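Local atomic coordinates of actin binding protein family protein (Entamoeba histolytica HM-1:IMSS, PDB entry 6K2F), a protein that probably binds actin monomers and inhibits their polymerization through ADF-homology domains, the chain here being an N-terminal ADF-homology domain of a twinfilin. Residues A[2-5]-A[6-10]; A[107-111]-A[112-116]. One frame throughout, in Å; residues are numbered along the deposited sequence.

Contact 1: residues A[2-5]-A[6-10]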
loop_
_atom_site.group_PDB
_atom_site.type_symbol
_atom_site.label_atom_id
_atom_site.label_comp_id
_atom_site.label_asym_id
_atom_site.label_seq_id
_atom_site.Cartn_x
_atom_site.Cartn_y
_atom_site.Cartn_z
ATOM N N ILE A 2 18.854 -8.519 21.870
ATOM C CA ILE A 2 17.987 -9.029 20.774
ATOM C C ILE A 2 18.346 -8.215 19.528
ATOM O O ILE A 2 18.358 -6.980 19.615
ATOM C CB ILE A 2 16.500 -8.877 21.141
ATOM C CG1 ILE A 2 16.127 -9.661 22.405
ATOM C CG2 ILE A 2 15.602 -9.254 19.981
ATOM C CD1 ILE A 2 16.175 -11.164 22.239
ATOM N N GLU A 3 18.590 -8.888 18.409
ATOM C CA GLU A 3 18.896 -8.228 17.116
ATOM C C GLU A 3 17.742 -8.463 16.149
ATOM O O GLU A 3 17.025 -9.433 16.305
ATOM C CB GLU A 3 20.216 -8.759 16.568
ATOM C CG GLU A 3 21.406 -8.437 17.468
ATOM C CD GLU A 3 21.750 -6.959 17.604
ATOM O OE1 GLU A 3 21.570 -6.231 16.619
ATOM O OE2 GLU A 3 22.136 -6.531 18.717
ATOM N N LEU A 4 17.566 -7.587 15.170
ATOM C CA LEU A 4 16.619 -7.853 14.059
ATOM C C LEU A 4 17.096 -9.085 13.295
ATOM O O LEU A 4 18.318 -9.227 13.041
ATOM C CB LEU A 4 16.546 -6.647 13.122
ATOM C CG LEU A 4 15.648 -5.494 13.558
ATOM C CD1 LEU A 4 16.256 -4.737 14.706
ATOM C CD2 LEU A 4 15.362 -4.544 12.400
ATOM N N SER A 5 16.155 -9.927 12.885
ATOM C CA SER A 5 16.471 -11.098 12.042
ATOM C C SER A 5 16.932 -10.591 10.680
ATOM O O SER A 5 16.507 -9.519 10.255
ATOM C CB SER A 5 15.328 -12.043 11.906
ATOM O OG SER A 5 14.256 -11.471 11.189
ATOM N N THR A 6 17.762 -11.371 10.005
ATOM C CA THR A 6 18.162 -11.080 8.609
ATOM C C THR A 6 16.908 -10.954 7.738
ATOM O O THR A 6 16.858 -10.024 6.909
ATOM C CB THR A 6 19.091 -12.159 8.054
ATOM O OG1 THR A 6 20.209 -12.226 8.934
ATOM C CG2 THR A 6 19.539 -11.856 6.642
ATOM N N ASP A 7 15.932 -11.853 7.906
ATOM C CA ASP A 7 14.711 -11.830 7.062
ATOM C C ASP A 7 13.989 -10.503 7.275
ATOM O O ASP A 7 13.515 -9.933 6.299
ATOM C CB ASP A 7 13.772 -13.006 7.336
ATOM C CG ASP A 7 14.155 -14.295 6.625
ATOM O OD1 ASP A 7 15.043 -14.251 5.745
ATOM O OD2 ASP A 7 13.558 -15.338 6.953
ATOM N N LEU A 8 13.880 -10.043 8.527
ATOM C CA LEU A 8 13.164 -8.775 8.827
ATOM C C LEU A 8 13.920 -7.624 8.171
ATOM O O LEU A 8 13.280 -6.775 7.558
ATOM C CB LEU A 8 13.040 -8.561 10.341
ATOM C CG LEU A 8 12.457 -7.211 10.780
ATOM C CD1 LEU A 8 11.102 -6.965 10.135
ATOM C CD2 LEU A 8 12.347 -7.149 12.298
ATOM N N ILE A 9 15.237 -7.571 8.316
ATOM C CA ILE A 9 16.025 -6.468 7.695
ATOM C C ILE A 9 15.808 -6.495 6.182
ATOM O O ILE A 9 15.572 -5.429 5.612
ATOM C CB ILE A 9 17.503 -6.528 8.067
ATOM C CG1 ILE A 9 17.700 -6.404 9.579
ATOM C CG2 ILE A 9 18.267 -5.450 7.323
ATOM C CD1 ILE A 9 19.056 -6.838 10.054
ATOM N N ASN A 10 15.921 -7.658 5.549
ATOM C CA ASN A 10 15.740 -7.793 4.078
ATOM C C ASN A 10 14.348 -7.290 3.660
ATOM O O ASN A 10 14.260 -6.545 2.662
ATOM C CB ASN A 10 15.951 -9.239 3.625
ATOM C CG ASN A 10 15.643 -9.446 2.155
ATOM O OD1 ASN A 10 14.897 -10.355 1.789
ATOM N ND2 ASN A 10 16.205 -8.596 1.310
#

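Contact 2: residues A[107-111]-A[112-116]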
loop_
_atom_site.group_PDB
_atom_site.type_symbol
_atom_site.label_atom_id
_atom_site.label_comp_id
_atom_site.label_asym_id
_atom_site.label_seq_id
_atom_site.Cartn_x
_atom_site.Cartn_y
_atom_site.Cartn_z
ATOM N N THR A 107 19.020 1.892 15.344
ATOM C CA THR A 107 20.458 1.550 15.332
ATOM C C THR A 107 20.738 0.639 14.128
ATOM O O THR A 107 21.800 0.784 13.500
ATOM C CB THR A 107 20.896 1.011 16.699
ATOM O OG1 THR A 107 20.152 -0.170 16.961
ATOM C CG2 THR A 107 20.671 2.004 17.817
ATOM N N THR A 108 19.803 -0.239 13.787
ATOM C CA THR A 108 19.987 -1.270 12.742
ATOM C C THR A 108 19.631 -0.703 11.370
ATOM O O THR A 108 20.400 -0.954 10.401
ATOM C CB THR A 108 19.153 -2.517 13.040
ATOM O OG1 THR A 108 19.541 -2.973 14.342
ATOM C CG2 THR A 108 19.367 -3.592 12.002
ATOM N N LEU A 109 18.505 -0.001 11.283
ATOM C CA LEU A 109 17.936 0.390 9.972
ATOM C C LEU A 109 18.449 1.771 9.565
ATOM O O LEU A 109 18.485 2.033 8.361
ATOM C CB LEU A 109 16.416 0.314 10.045
ATOM C CG LEU A 109 15.898 -1.095 10.359
ATOM C CD1 LEU A 109 14.400 -1.124 10.449
ATOM C CD2 LEU A 109 16.412 -2.096 9.322
ATOM N N GLY A 110 18.860 2.595 10.527
ATOM C CA GLY A 110 19.434 3.929 10.262
ATOM C C GLY A 110 18.662 5.003 10.994
ATOM O O GLY A 110 17.432 4.866 11.135
ATOM N N GLY A 111 19.364 6.031 11.470
ATOM C CA GLY A 111 18.781 7.126 12.269
ATOM C C GLY A 111 17.800 7.983 11.474
ATOM O O GLY A 111 16.983 8.643 12.127
ATOM N N SER A 112 17.860 7.974 10.135
ATOM C CA SER A 112 16.964 8.769 9.250
ATOM C C SER A 112 15.618 8.055 9.081
ATOM O O SER A 112 14.667 8.675 8.595
ATOM C CB SER A 112 17.588 9.043 7.897
ATOM O OG SER A 112 17.635 7.861 7.100
ATOM N N THR A 113 15.544 6.781 9.460
ATOM C CA THR A 113 14.438 5.885 9.065
ATOM C C THR A 113 13.132 6.354 9.704
ATOM O O THR A 113 12.094 6.325 9.007
ATOM C CB THR A 113 14.713 4.443 9.499
ATOM O OG1 THR A 113 15.933 4.033 8.875
ATOM C CG2 THR A 113 13.572 3.506 9.159
ATOM N N PHE A 114 13.145 6.644 11.001
ATOM C CA PHE A 114 11.896 6.794 11.794
ATOM C C PHE A 114 11.596 8.266 12.038
ATOM O O PHE A 114 12.399 9.006 12.613
ATOM C CB PHE A 114 11.958 5.990 13.086
ATOM C CG PHE A 114 12.047 4.520 12.791
ATOM C CD1 PHE A 114 10.920 3.818 12.402
ATOM C CD2 PHE A 114 13.270 3.867 12.831
ATOM C CE1 PHE A 114 10.997 2.472 12.110
ATOM C CE2 PHE A 114 13.344 2.522 12.528
ATOM C CZ PHE A 114 12.216 1.831 12.169
ATOM N N LEU A 115 10.425 8.666 11.575
ATOM C CA LEU A 115 9.892 10.027 11.806
ATOM C C LEU A 115 9.481 10.102 13.277
ATOM O O LEU A 115 9.851 11.075 13.966
ATOM C CB LEU A 115 8.705 10.200 10.855
ATOM C CG LEU A 115 7.989 11.541 10.906
ATOM C CD1 LEU A 115 8.829 12.612 10.237
ATOM C CD2 LEU A 115 6.626 11.432 10.246
ATOM N N TYR A 116 8.773 9.073 13.753
ATOM C CA TYR A 116 8.323 8.989 15.155
ATOM C C TYR A 116 8.427 7.554 15.655
ATOM O O TYR A 116 8.220 6.612 14.872
ATOM C CB TYR A 116 6.852 9.386 15.290
ATOM C CG TYR A 116 6.565 10.810 14.912
ATOM C CD1 TYR A 116 7.145 11.856 15.612
ATOM C CD2 TYR A 116 5.727 11.105 13.850
ATOM C CE1 TYR A 116 6.886 13.170 15.278
ATOM C CE2 TYR A 116 5.473 12.418 13.497
ATOM C CZ TYR A 116 6.048 13.444 14.213
ATOM O OH TYR A 116 5.774 14.741 13.887
HETATM O O HOH W 1 15.259 6.715 13.015
#

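Contact 1: residues A[2-5]-A[6-10]
S5 grips the first turn of the helix 6-18 with both of its oxygens. Its hydroxyl OG accepts from the backbone N of L8 at 3.0 Å, the N-cap bond, while its carbonyl O takes the first regular bond of the helix from I9 N, a nearly straight one with an N-H...O angle of 168°. What brings OG over the helix end is the S5 side-chain torsion: chi1 of 67° tucks the oxygen between the backbone N and the carbonyl carbon, the short way to the amide three residues on. The same hydroxyl is also hydrogen-bonded to I33 O in the strand 32-39, so one atom ties the helix start to the sheet. Close by, the CB of L8 rests 3.3 Å from S5 OG.

Around this polar knot the hydrocarbon closes in. L4, the last residue of the strand 3-4, points at the helix and offers its CB to I9 CG1 at 3.7 Å, the two side chains meeting at about a right angle. Its CG, in turn, lies 3.9 Å from L8 CD2, one methyl branch of a leucine that goes on to pack against I33, I24 and A26. I9 swings its CG1 back across the S5 carbonyl, with CG1 3.4 Å from S5 O.

Taken together, the hydroxyl gives the L8 amide an acceptor at the start of the helix, which the helix dipole would be expected to favour, and the buried pair L4 and L8 packs beside the cap.

Contact 2: residues A[107-111]-A[112-116]
L109 CD1 sits at the edge of the F114 ring, near its plane and 4.1 Å from F114 CZ, while T113 CG2 lies over one face of the ring, 3.5 Å above the plane and offset toward the rim. L109 and F114 approach each other obliquely, and beyond them F114 packs on W80 and L82 of the strand 77-85, while L109 meets F12 of the helix 6-18.

T113 also turns back to G110, just past the end of the helix 103-109. Its OG1 donates to G110 O at 2.8 Å, and its backbone N reaches the same oxygen at 3.2 Å. Both donors stand above the same face of the G110 carbonyl plane. The threonine torsion, chi1 of -59°, sets OG1 anti to its own carbonyl carbon and beside its N, which lets hydroxyl and amide share one acceptor. A water accepts from F114 N at 2.9 Å and donates weakly to G111 O, bridging across the turn. S112, at the bend, sends its OG to D72 in a hydrogen bond.

G110, with a phi of 124°, is where the chain leaves the helix; from it to T113 runs a type I beta turn, which redirects the chain from the helix 103-109 into the strand 114-120, the helix-to-strand connection that leads into a strand parallel to 77-85 in this ADF-homology fold.

How the contacts relate
Both contacts are local and lie in series, with neither nested in nor crossing the other. From the N terminus, contact 1 comes first: the strand 3-4, parallel to 32-39 in the sheet, turns at once into the helix 6-18. About a hundred residues later, contact 2 takes the chain out of the helix 103-109 and into the strand 114-120, which joins the same sheet beside 77-85. Though far apart in sequence, their centres are only 14 Å apart and they pack directly: L4 CD1 meets T108 OG1 at 3.7 Å, and I9 CD1 meets T108 CG2 at 3.8 Å. The start of one helix thus lies against the end of another.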